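Local atomic coordinates of migration inhibitory factor (PDB entry 1HFO), a protein that is a trimeric alpha/beta protein of the macrophage migration inhibitory factor family, from the parasitic nematode Trichinella spiralis. Residues A[21-26]-A[37-42]; A[70-75]-A[96-101]; A[78-83]-A[89-94]. All blocks are in the same frame, centred on the assembly; numbering follows the deposited sequence.

Contacts 1 and 2 set the two helices on the four-stranded sheet, contact 3 packs the connection after the second helix back on that helix, and the three centres lie about 14 to 15 Å apart. Contact 1 seats helix 18-30 on strand 38-42. Contact 2 does the same for helix 69-87 on strand 94-100, and contact 3, which falls between the two segments of contact 2 in the chain, packs residues 89-94 against residues 78-83. Contacts 1 and 3 meet where the helices run side by side, with a probable hydrogen bond of 2.9 Å between Thr22 OG1 and His82 NE2. Contacts 2 and 3 join through Phe98 CE1 and Leu79 CD2, 3.7 Å apart, and both touch the third subunit.

Contact 1: residues A[21-26]-A[37-42]; sequences STSALV and VAVHIN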
loop_
_atom_site.group_PDB
_atom_site.type_symbol
_atom_site.label_atom_id
_atom_site.label_comp_id
_atom_site.label_asym_id
_atom_site.label_seq_id
_atom_site.Cartn_x
_atom_site.Cartn_y
_atom_site.Cartn_z
ATOM N N SER A 21 15.461 -13.304 7.290
ATOM C CA SER A 21 16.148 -13.488 6.017
ATOM C C SER A 21 15.849 -12.370 5.033
ATOM O O SER A 21 16.719 -11.989 4.260
ATOM C CB SER A 21 15.790 -14.832 5.373
ATOM O OG SER A 21 14.405 -14.980 5.123
ATOM N N THR A 22 14.621 -11.868 5.071
ATOM C CA THR A 22 14.220 -10.796 4.172
ATOM C C THR A 22 14.874 -9.489 4.642
ATOM O O THR A 22 15.385 -8.717 3.831
ATOM C CB THR A 22 12.682 -10.687 4.142
ATOM O OG1 THR A 22 12.109 -11.977 3.840
ATOM C CG2 THR A 22 12.247 -9.688 3.089
ATOM N N SER A 23 14.891 -9.260 5.954
ATOM C CA SER A 23 15.531 -8.035 6.480
ATOM C C SER A 23 17.006 -8.015 6.078
ATOM O O SER A 23 17.551 -7.000 5.658
ATOM C CB SER A 23 15.453 -7.985 7.995
ATOM O OG SER A 23 14.125 -7.873 8.457
ATOM N N ALA A 24 17.660 -9.161 6.228
ATOM C CA ALA A 24 19.057 -9.287 5.862
ATOM C C ALA A 24 19.268 -9.004 4.375
ATOM O O ALA A 24 20.136 -8.242 4.005
ATOM C CB ALA A 24 19.565 -10.700 6.197
ATOM N N LEU A 25 18.456 -9.617 3.516
ATOM C CA LEU A 25 18.612 -9.422 2.083
ATOM C C LEU A 25 18.384 -7.975 1.634
ATOM O O LEU A 25 19.142 -7.444 0.821
ATOM C CB LEU A 25 17.650 -10.344 1.330
ATOM C CG LEU A 25 17.747 -10.269 -0.193
ATOM C CD1 LEU A 25 19.125 -10.692 -0.655
ATOM C CD2 LEU A 25 16.673 -11.159 -0.793
ATOM N N VAL A 26 17.335 -7.352 2.165
ATOM C CA VAL A 26 17.034 -5.974 1.799
ATOM C C VAL A 26 18.174 -5.036 2.193
ATOM O O VAL A 26 18.580 -4.186 1.418
ATOM C CB VAL A 26 15.744 -5.489 2.480
ATOM C CG1 VAL A 26 15.564 -3.996 2.204
ATOM C CG2 VAL A 26 14.536 -6.269 1.948
ATOM N N VAL A 37 15.813 -1.187 8.350
ATOM C CA VAL A 37 15.034 -2.038 7.446
ATOM C C VAL A 37 13.733 -2.546 8.054
ATOM O O VAL A 37 13.731 -3.166 9.135
ATOM C CB VAL A 37 15.851 -3.259 6.993
ATOM C CG1 VAL A 37 14.984 -4.161 6.086
ATOM C CG2 VAL A 37 17.080 -2.803 6.265
ATOM N N ALA A 38 12.619 -2.279 7.368
ATOM C CA ALA A 38 11.328 -2.753 7.837
ATOM C C ALA A 38 10.797 -3.730 6.806
ATOM O O ALA A 38 10.880 -3.484 5.598
ATOM C CB ALA A 38 10.341 -1.589 8.023
ATOM N N VAL A 39 10.279 -4.843 7.303
ATOM C CA VAL A 39 9.714 -5.883 6.450
ATOM C C VAL A 39 8.317 -6.203 6.923
ATOM O O VAL A 39 8.074 -6.408 8.111
ATOM C CB VAL A 39 10.555 -7.162 6.502
ATOM C CG1 VAL A 39 9.884 -8.255 5.606
ATOM C CG2 VAL A 39 11.957 -6.876 6.006
ATOM N N HIS A 40 7.392 -6.307 5.967
ATOM C CA HIS A 40 6.001 -6.571 6.276
ATOM C C HIS A 40 5.432 -7.556 5.265
ATOM O O HIS A 40 5.715 -7.428 4.075
ATOM C CB HIS A 40 5.214 -5.272 6.149
ATOM C CG HIS A 40 3.729 -5.456 6.101
ATOM N ND1 HIS A 40 2.953 -4.943 5.082
ATOM C CD2 HIS A 40 2.873 -6.050 6.963
ATOM C CE1 HIS A 40 1.682 -5.212 5.323
ATOM N NE2 HIS A 40 1.607 -5.881 6.460
ATOM N N ILE A 41 4.661 -8.524 5.752
ATOM C CA ILE A 41 3.987 -9.462 4.855
ATOM C C ILE A 41 2.561 -9.603 5.348
ATOM O O ILE A 41 2.309 -9.863 6.526
ATOM C CB ILE A 41 4.665 -10.851 4.790
ATOM C CG1 ILE A 41 3.968 -11.694 3.714
ATOM C CG2 ILE A 41 4.596 -11.536 6.152
ATOM C CD1 ILE A 41 4.751 -12.950 3.309
ATOM N N ASN A 42 1.624 -9.383 4.432
ATOM C CA ASN A 42 0.198 -9.461 4.703
ATOM C C ASN A 42 -0.272 -10.713 3.964
ATOM O O ASN A 42 -0.289 -10.745 2.734
ATOM C CB ASN A 42 -0.476 -8.213 4.139
ATOM C CG ASN A 42 -1.950 -8.160 4.439
ATOM O OD1 ASN A 42 -2.442 -8.868 5.308
ATOM N ND2 ASN A 42 -2.667 -7.294 3.723
HETATM O O HOH W 1 13.189 -5.745 9.715
#
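Val39 points from its strand toward the helix and is met there by Thr22 and Ser23. Its CB lies 4.1 Å from Ser23 OG. CG1, set opposite the backbone N (chi1 178°), goes mainly to Thr22 and sits 3.7 Å from Thr22 CG2. CG2 goes mainly to Ser23 and comes to 3.4 Å from Ser23 OG, so a methyl lies beside a hydroxyl whose bonds are made elsewhere: OG is hydrogen-bonded to Leu19 O one turn back in the helix. Ser23 OG also accepts a hydrogen bond from a water 2.6 Å away, and the same water donates to Val37 O at 2.7 Å, stitching helix to strand end. Thr22 turns its methyl to the strand while its OG1 bonds to Phe18 O and to His82 NE2 of helix 69-87. Two residues before Val39, Val37 CG1 packs against Val26, 3.9 Å from Val26 CB, the two branched side chains crossing at a slant. No direct polar bond joins the segments; methyls meet methyls and serine oxygens. The strand's outer edge is taken up by the second subunit, whose backbone pairs with residues 38-41, and Ser48 of that subunit packs on both Ser23 and Val39. Strand 38-42 runs parallel to strand 2-7, with helix 18-30 packed over the sheet between them: a beta-alpha-beta unit of the MIF fold.

Contact 2: residues A[70-75]-A[96-101]; sequences SRNRDH and IHFVNL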
loop_
_atom_site.group_PDB
_atom_site.type_symbol
_atom_site.label_atom_id
_atom_site.label_comp_id
_atom_site.label_asym_id
_atom_site.label_seq_id
_atom_site.Cartn_x
_atom_site.Cartn_y
_atom_site.Cartn_z
ATOM N N SER A 70 19.144 1.406 -13.374
ATOM C CA SER A 70 20.383 0.662 -13.575
ATOM C C SER A 70 20.701 -0.333 -12.466
ATOM O O SER A 70 21.804 -0.881 -12.425
ATOM C CB SER A 70 21.565 1.627 -13.729
ATOM O OG SER A 70 21.999 2.124 -12.474
ATOM N N ARG A 71 19.747 -0.572 -11.570
ATOM C CA ARG A 71 19.975 -1.510 -10.479
ATOM C C ARG A 71 18.804 -2.417 -10.162
ATOM O O ARG A 71 18.977 -3.467 -9.547
ATOM C CB ARG A 71 20.367 -0.753 -9.214
ATOM C CG ARG A 71 21.775 -0.204 -9.258
ATOM C CD ARG A 71 22.180 0.354 -7.923
ATOM N NE ARG A 71 21.970 -0.606 -6.839
ATOM C CZ ARG A 71 22.299 -0.368 -5.573
ATOM N NH1 ARG A 71 22.853 0.793 -5.248
ATOM N NH2 ARG A 71 22.070 -1.274 -4.632
ATOM N N ASN A 72 17.610 -2.013 -10.578
ATOM C CA ASN A 72 16.416 -2.785 -10.284
ATOM C C ASN A 72 16.381 -4.192 -10.843
ATOM O O ASN A 72 15.708 -5.054 -10.289
ATOM C CB ASN A 72 15.167 -2.007 -10.714
ATOM C CG ASN A 72 14.991 -0.722 -9.911
ATOM O OD1 ASN A 72 15.409 -0.660 -8.752
ATOM N ND2 ASN A 72 14.377 0.300 -10.512
ATOM N N ARG A 73 17.085 -4.433 -11.941
ATOM C CA ARG A 73 17.097 -5.772 -12.514
ATOM C C ARG A 73 17.771 -6.743 -11.544
ATOM O O ARG A 73 17.262 -7.831 -11.290
ATOM C CB ARG A 73 17.830 -5.752 -13.849
ATOM C CG ARG A 73 17.661 -7.008 -14.679
ATOM C CD ARG A 73 17.510 -6.642 -16.148
ATOM N NE ARG A 73 16.185 -6.097 -16.435
ATOM C CZ ARG A 73 15.861 -5.461 -17.558
ATOM N NH1 ARG A 73 16.770 -5.281 -18.509
ATOM N NH2 ARG A 73 14.621 -5.020 -17.739
ATOM N N ASP A 74 18.917 -6.347 -11.004
ATOM C CA ASP A 74 19.626 -7.201 -10.057
ATOM C C ASP A 74 18.781 -7.332 -8.789
ATOM O O ASP A 74 18.620 -8.425 -8.235
ATOM C CB ASP A 74 20.995 -6.611 -9.716
ATOM C CG ASP A 74 21.813 -7.527 -8.825
ATOM O OD1 ASP A 74 21.442 -8.715 -8.713
ATOM O OD2 ASP A 74 22.823 -7.070 -8.244
ATOM N N HIS A 75 18.234 -6.215 -8.322
ATOM C CA HIS A 75 17.394 -6.266 -7.135
ATOM C C HIS A 75 16.308 -7.314 -7.317
ATOM O O HIS A 75 16.032 -8.107 -6.416
ATOM C CB HIS A 75 16.695 -4.921 -6.884
ATOM C CG HIS A 75 17.618 -3.819 -6.471
ATOM N ND1 HIS A 75 18.834 -4.050 -5.868
ATOM C CD2 HIS A 75 17.477 -2.473 -6.528
ATOM C CE1 HIS A 75 19.403 -2.896 -5.569
ATOM N NE2 HIS A 75 18.599 -1.924 -5.958
ATOM N N ILE A 96 6.840 -6.637 -8.061
ATOM C CA ILE A 96 7.475 -5.808 -7.046
ATOM C C ILE A 96 7.690 -4.412 -7.632
ATOM O O ILE A 96 8.325 -4.255 -8.674
ATOM C CB ILE A 96 8.843 -6.365 -6.581
ATOM C CG1 ILE A 96 8.650 -7.724 -5.905
ATOM C CG2 ILE A 96 9.508 -5.346 -5.618
ATOM C CD1 ILE A 96 7.605 -7.754 -4.797
ATOM N N HIS A 97 7.154 -3.398 -6.956
ATOM C CA HIS A 97 7.330 -2.037 -7.409
ATOM C C HIS A 97 8.507 -1.437 -6.660
ATOM O O HIS A 97 8.495 -1.381 -5.423
ATOM C CB HIS A 97 6.096 -1.181 -7.119
ATOM C CG HIS A 97 6.183 0.194 -7.712
ATOM N ND1 HIS A 97 5.440 1.258 -7.248
ATOM C CD2 HIS A 97 6.950 0.682 -8.716
ATOM C CE1 HIS A 97 5.746 2.341 -7.941
ATOM N NE2 HIS A 97 6.660 2.020 -8.837
ATOM N N PHE A 98 9.511 -1.001 -7.408
ATOM C CA PHE A 98 10.709 -0.399 -6.834
ATOM C C PHE A 98 10.547 1.118 -6.789
ATOM O O PHE A 98 10.278 1.770 -7.808
ATOM C CB PHE A 98 11.937 -0.797 -7.663
ATOM C CG PHE A 98 12.211 -2.281 -7.661
ATOM C CD1 PHE A 98 12.725 -2.907 -6.525
ATOM C CD2 PHE A 98 11.937 -3.059 -8.791
ATOM C CE1 PHE A 98 12.961 -4.285 -6.503
ATOM C CE2 PHE A 98 12.171 -4.440 -8.784
ATOM C CZ PHE A 98 12.682 -5.058 -7.640
ATOM N N VAL A 99 10.685 1.674 -5.589
ATOM C CA VAL A 99 10.519 3.106 -5.393
ATOM C C VAL A 99 11.715 3.788 -4.759
ATOM O O VAL A 99 12.125 3.427 -3.656
ATOM C CB VAL A 99 9.292 3.387 -4.499
ATOM C CG1 VAL A 99 9.085 4.883 -4.377
ATOM C CG2 VAL A 99 8.050 2.694 -5.070
ATOM N N ASN A 100 12.259 4.783 -5.448
ATOM C CA ASN A 100 13.393 5.554 -4.953
ATOM C C ASN A 100 12.784 6.781 -4.269
ATOM O O ASN A 100 12.212 7.646 -4.932
ATOM C CB ASN A 100 14.281 5.960 -6.132
ATOM C CG ASN A 100 15.420 6.889 -5.733
ATOM O OD1 ASN A 100 15.839 6.932 -4.575
ATOM N ND2 ASN A 100 15.946 7.626 -6.716
ATOM N N LEU A 101 12.881 6.833 -2.944
ATOM C CA LEU A 101 12.311 7.928 -2.158
ATOM C C LEU A 101 13.252 9.113 -1.967
ATOM O O LEU A 101 14.469 8.960 -1.975
ATOM C CB LEU A 101 11.929 7.404 -0.766
ATOM C CG LEU A 101 11.049 6.152 -0.760
ATOM C CD1 LEU A 101 11.148 5.403 0.566
ATOM C CD2 LEU A 101 9.617 6.563 -1.047
#
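Phe98 and Asn72 share the same first torsion, chi1 -63° and -65°, each with CG opposite its carbonyl carbon; these torsions turn the ring toward the helix and the amide toward the strand, where the two pass in opposite directions. Amide and ring planes end only 10° apart. Asn72 OD1 approaches obliquely near the root of the ring, 3.6 Å from Phe98 CB, while Asn72 CB lies 3.9 Å from Phe98 CD2. Farther out along the ring the next helical turn takes over: His75 CB rests 3.8 Å from Phe98 CE1, again at a slant. This is where helix 69-87 lies on strand 94-100 in the second beta-alpha-beta unit of the MIF fold, whose first strand is 57-63. The other side of the phenyl ring is backed within its own strand by Ile96, with Ile96 CG2 3.7 Å above the plane and towards the rim. While Asn72 OD1 touches the ring, Asn72 ND2 bonds elsewhere: it donates to Asp104 O of the third subunit, which probably helps hold the amide's rotation. His75 NE2 is hydrogen-bonded to Gly66 O in the loop before the helix.

Contact 3: residues A[78-83]-A[89-94]; sequences KLFDHL and IPKNRM
A buried backbone carbonyl with no polar partner in the model, Met94 O, sits at the rim of the Phe80 ring, close to its plane and 3.2 Å from Phe80 CE2. The slightly positive C-H edge probably compensates it in part. Lys91 O comes to the same corner obliquely, 3.3 Å from Phe80 CE2. In the MIF fold this is the turn that carries the chain from helix 69-87 back into strand 94-100: Lys91 O, in the turn, and Met94 O, at the first residue of the strand, both reach the Phe80 ring. The Met94 side chain runs antiparallel past Phe80, Met94 CB lying 3.5 Å from Phe80 CE2. Beyond CG the methionine bends (chi3 -71°), which carries Met94 CE back to 3.7 Å from Phe80 CD2. The sulfur makes an oblique Met-aromatic contact, 5.4 Å from Met94 SD to the ring centroid of Phe80, and Met94 SD is 3.9 Å from Leu83 CB. Gly107 of the third subunit also packs on Phe80. At the outer margin extended Lys91 reaches across the helix; Lys91 NZ and Asp81 OD1, 4.6 Å apart, probably attract only weakly, and Lys91 CE rests 3.8 Å from Asp81 CA.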
loop_
_atom_site.group_PDB
_atom_site.type_symbol
_atom_site.label_atom_id
_atom_site.label_comp_id
_atom_site.label_asym_id
_atom_site.label_seq_id
_atom_site.Cartn_x
_atom_site.Cartn_y
_atom_site.Cartn_z
ATOM N N LYS A 78 17.350 -11.208 -7.273
ATOM C CA LYS A 78 17.585 -11.639 -5.894
ATOM C C LYS A 78 16.321 -11.743 -5.039
ATOM O O LYS A 78 16.126 -12.726 -4.307
ATOM C CB LYS A 78 18.578 -10.686 -5.236
ATOM C CG LYS A 78 19.951 -10.680 -5.888
ATOM C CD LYS A 78 20.934 -9.896 -5.050
ATOM C CE LYS A 78 22.010 -9.247 -5.906
ATOM N NZ LYS A 78 22.714 -10.233 -6.766
ATOM N N LEU A 79 15.472 -10.716 -5.110
ATOM C CA LEU A 79 14.245 -10.713 -4.335
ATOM C C LEU A 79 13.290 -11.818 -4.771
ATOM O O LEU A 79 12.652 -12.455 -3.939
ATOM C CB LEU A 79 13.541 -9.345 -4.444
ATOM C CG LEU A 79 14.006 -8.222 -3.513
ATOM C CD1 LEU A 79 15.503 -8.050 -3.621
ATOM C CD2 LEU A 79 13.283 -6.917 -3.862
ATOM N N PHE A 80 13.165 -12.038 -6.074
ATOM C CA PHE A 80 12.266 -13.077 -6.543
ATOM C C PHE A 80 12.752 -14.471 -6.176
ATOM O O PHE A 80 11.953 -15.331 -5.810
ATOM C CB PHE A 80 12.061 -12.972 -8.044
ATOM C CG PHE A 80 10.967 -12.024 -8.426
ATOM C CD1 PHE A 80 11.163 -10.650 -8.362
ATOM C CD2 PHE A 80 9.730 -12.508 -8.823
ATOM C CE1 PHE A 80 10.119 -9.757 -8.694
ATOM C CE2 PHE A 80 8.688 -11.638 -9.155
ATOM C CZ PHE A 80 8.894 -10.252 -9.087
ATOM N N ASP A 81 14.056 -14.685 -6.269
ATOM C CA ASP A 81 14.626 -15.975 -5.887
ATOM C C ASP A 81 14.322 -16.205 -4.405
ATOM O O ASP A 81 13.847 -17.268 -4.002
ATOM C CB ASP A 81 16.139 -15.981 -6.131
ATOM C CG ASP A 81 16.845 -17.115 -5.404
ATOM O OD1 ASP A 81 16.461 -18.289 -5.606
ATOM O OD2 ASP A 81 17.786 -16.830 -4.627
ATOM N N HIS A 82 14.553 -15.177 -3.598
ATOM C CA HIS A 82 14.302 -15.264 -2.170
ATOM C C HIS A 82 12.839 -15.580 -1.845
ATOM O O HIS A 82 12.543 -16.487 -1.074
ATOM C CB HIS A 82 14.731 -13.944 -1.502
ATOM C CG HIS A 82 14.440 -13.897 -0.039
ATOM N ND1 HIS A 82 15.126 -14.663 0.878
ATOM C CD2 HIS A 82 13.494 -13.229 0.658
ATOM C CE1 HIS A 82 14.609 -14.471 2.078
ATOM N NE2 HIS A 82 13.617 -13.608 1.971
ATOM N N LEU A 83 11.907 -14.832 -2.436
ATOM C CA LEU A 83 10.499 -15.068 -2.170
ATOM C C LEU A 83 10.005 -16.449 -2.663
ATOM O O LEU A 83 9.214 -17.111 -1.992
ATOM C CB LEU A 83 9.677 -13.931 -2.796
ATOM C CG LEU A 83 10.006 -12.555 -2.183
ATOM C CD1 LEU A 83 9.349 -11.448 -3.009
ATOM C CD2 LEU A 83 9.509 -12.495 -0.742
ATOM N N ILE A 89 6.109 -19.257 -3.917
ATOM C CA ILE A 89 5.312 -18.614 -4.966
ATOM C C ILE A 89 6.078 -18.529 -6.284
ATOM O O ILE A 89 7.247 -18.145 -6.312
ATOM C CB ILE A 89 4.896 -17.173 -4.559
ATOM C CG1 ILE A 89 4.171 -17.178 -3.212
ATOM C CG2 ILE A 89 3.968 -16.585 -5.620
ATOM C CD1 ILE A 89 3.804 -15.763 -2.717
ATOM N N PRO A 90 5.428 -18.899 -7.406
ATOM C CA PRO A 90 6.069 -18.852 -8.721
ATOM C C PRO A 90 6.508 -17.428 -9.068
ATOM O O PRO A 90 5.774 -16.472 -8.824
ATOM C CB PRO A 90 4.971 -19.347 -9.664
ATOM C CG PRO A 90 4.128 -20.224 -8.794
ATOM C CD PRO A 90 4.074 -19.475 -7.492
ATOM N N LYS A 91 7.691 -17.299 -9.653
ATOM C CA LYS A 91 8.224 -15.993 -10.018
ATOM C C LYS A 91 7.380 -15.217 -11.023
ATOM O O LYS A 91 7.452 -13.988 -11.067
ATOM C CB LYS A 91 9.648 -16.140 -10.540
ATOM C CG LYS A 91 10.585 -16.771 -9.537
ATOM C CD LYS A 91 11.998 -16.790 -10.056
ATOM C CE LYS A 91 12.945 -17.400 -9.032
ATOM N NZ LYS A 91 14.313 -17.483 -9.602
ATOM N N ASN A 92 6.590 -15.914 -11.840
ATOM C CA ASN A 92 5.742 -15.211 -12.797
ATOM C C ASN A 92 4.393 -14.838 -12.198
ATOM O O ASN A 92 3.500 -14.387 -12.919
ATOM C CB ASN A 92 5.524 -16.029 -14.086
ATOM C CG ASN A 92 4.953 -17.423 -13.837
ATOM O OD1 ASN A 92 4.394 -17.725 -12.782
ATOM N ND2 ASN A 92 5.083 -18.283 -14.845
ATOM N N ARG A 93 4.247 -15.024 -10.884
ATOM C CA ARG A 93 3.016 -14.679 -10.192
ATOM C C ARG A 93 3.289 -13.685 -9.073
ATOM O O ARG A 93 2.605 -13.679 -8.065
ATOM C CB ARG A 93 2.328 -15.915 -9.627
ATOM C CG ARG A 93 1.769 -16.823 -10.728
ATOM C CD ARG A 93 1.035 -18.006 -10.144
ATOM N NE ARG A 93 -0.228 -17.649 -9.516
ATOM C CZ ARG A 93 -1.288 -17.178 -10.169
ATOM N NH1 ARG A 93 -1.236 -17.004 -11.490
ATOM N NH2 ARG A 93 -2.400 -16.890 -9.501
ATOM N N MET A 94 4.303 -12.854 -9.286
ATOM C CA MET A 94 4.666 -11.819 -8.314
ATOM C C MET A 94 5.132 -10.538 -8.988
ATOM O O MET A 94 5.846 -10.560 -9.990
ATOM C CB MET A 94 5.785 -12.305 -7.388
ATOM C CG MET A 94 5.382 -13.402 -6.443
ATOM S SD MET A 94 6.713 -13.722 -5.264
ATOM C CE MET A 94 7.904 -14.503 -6.297
#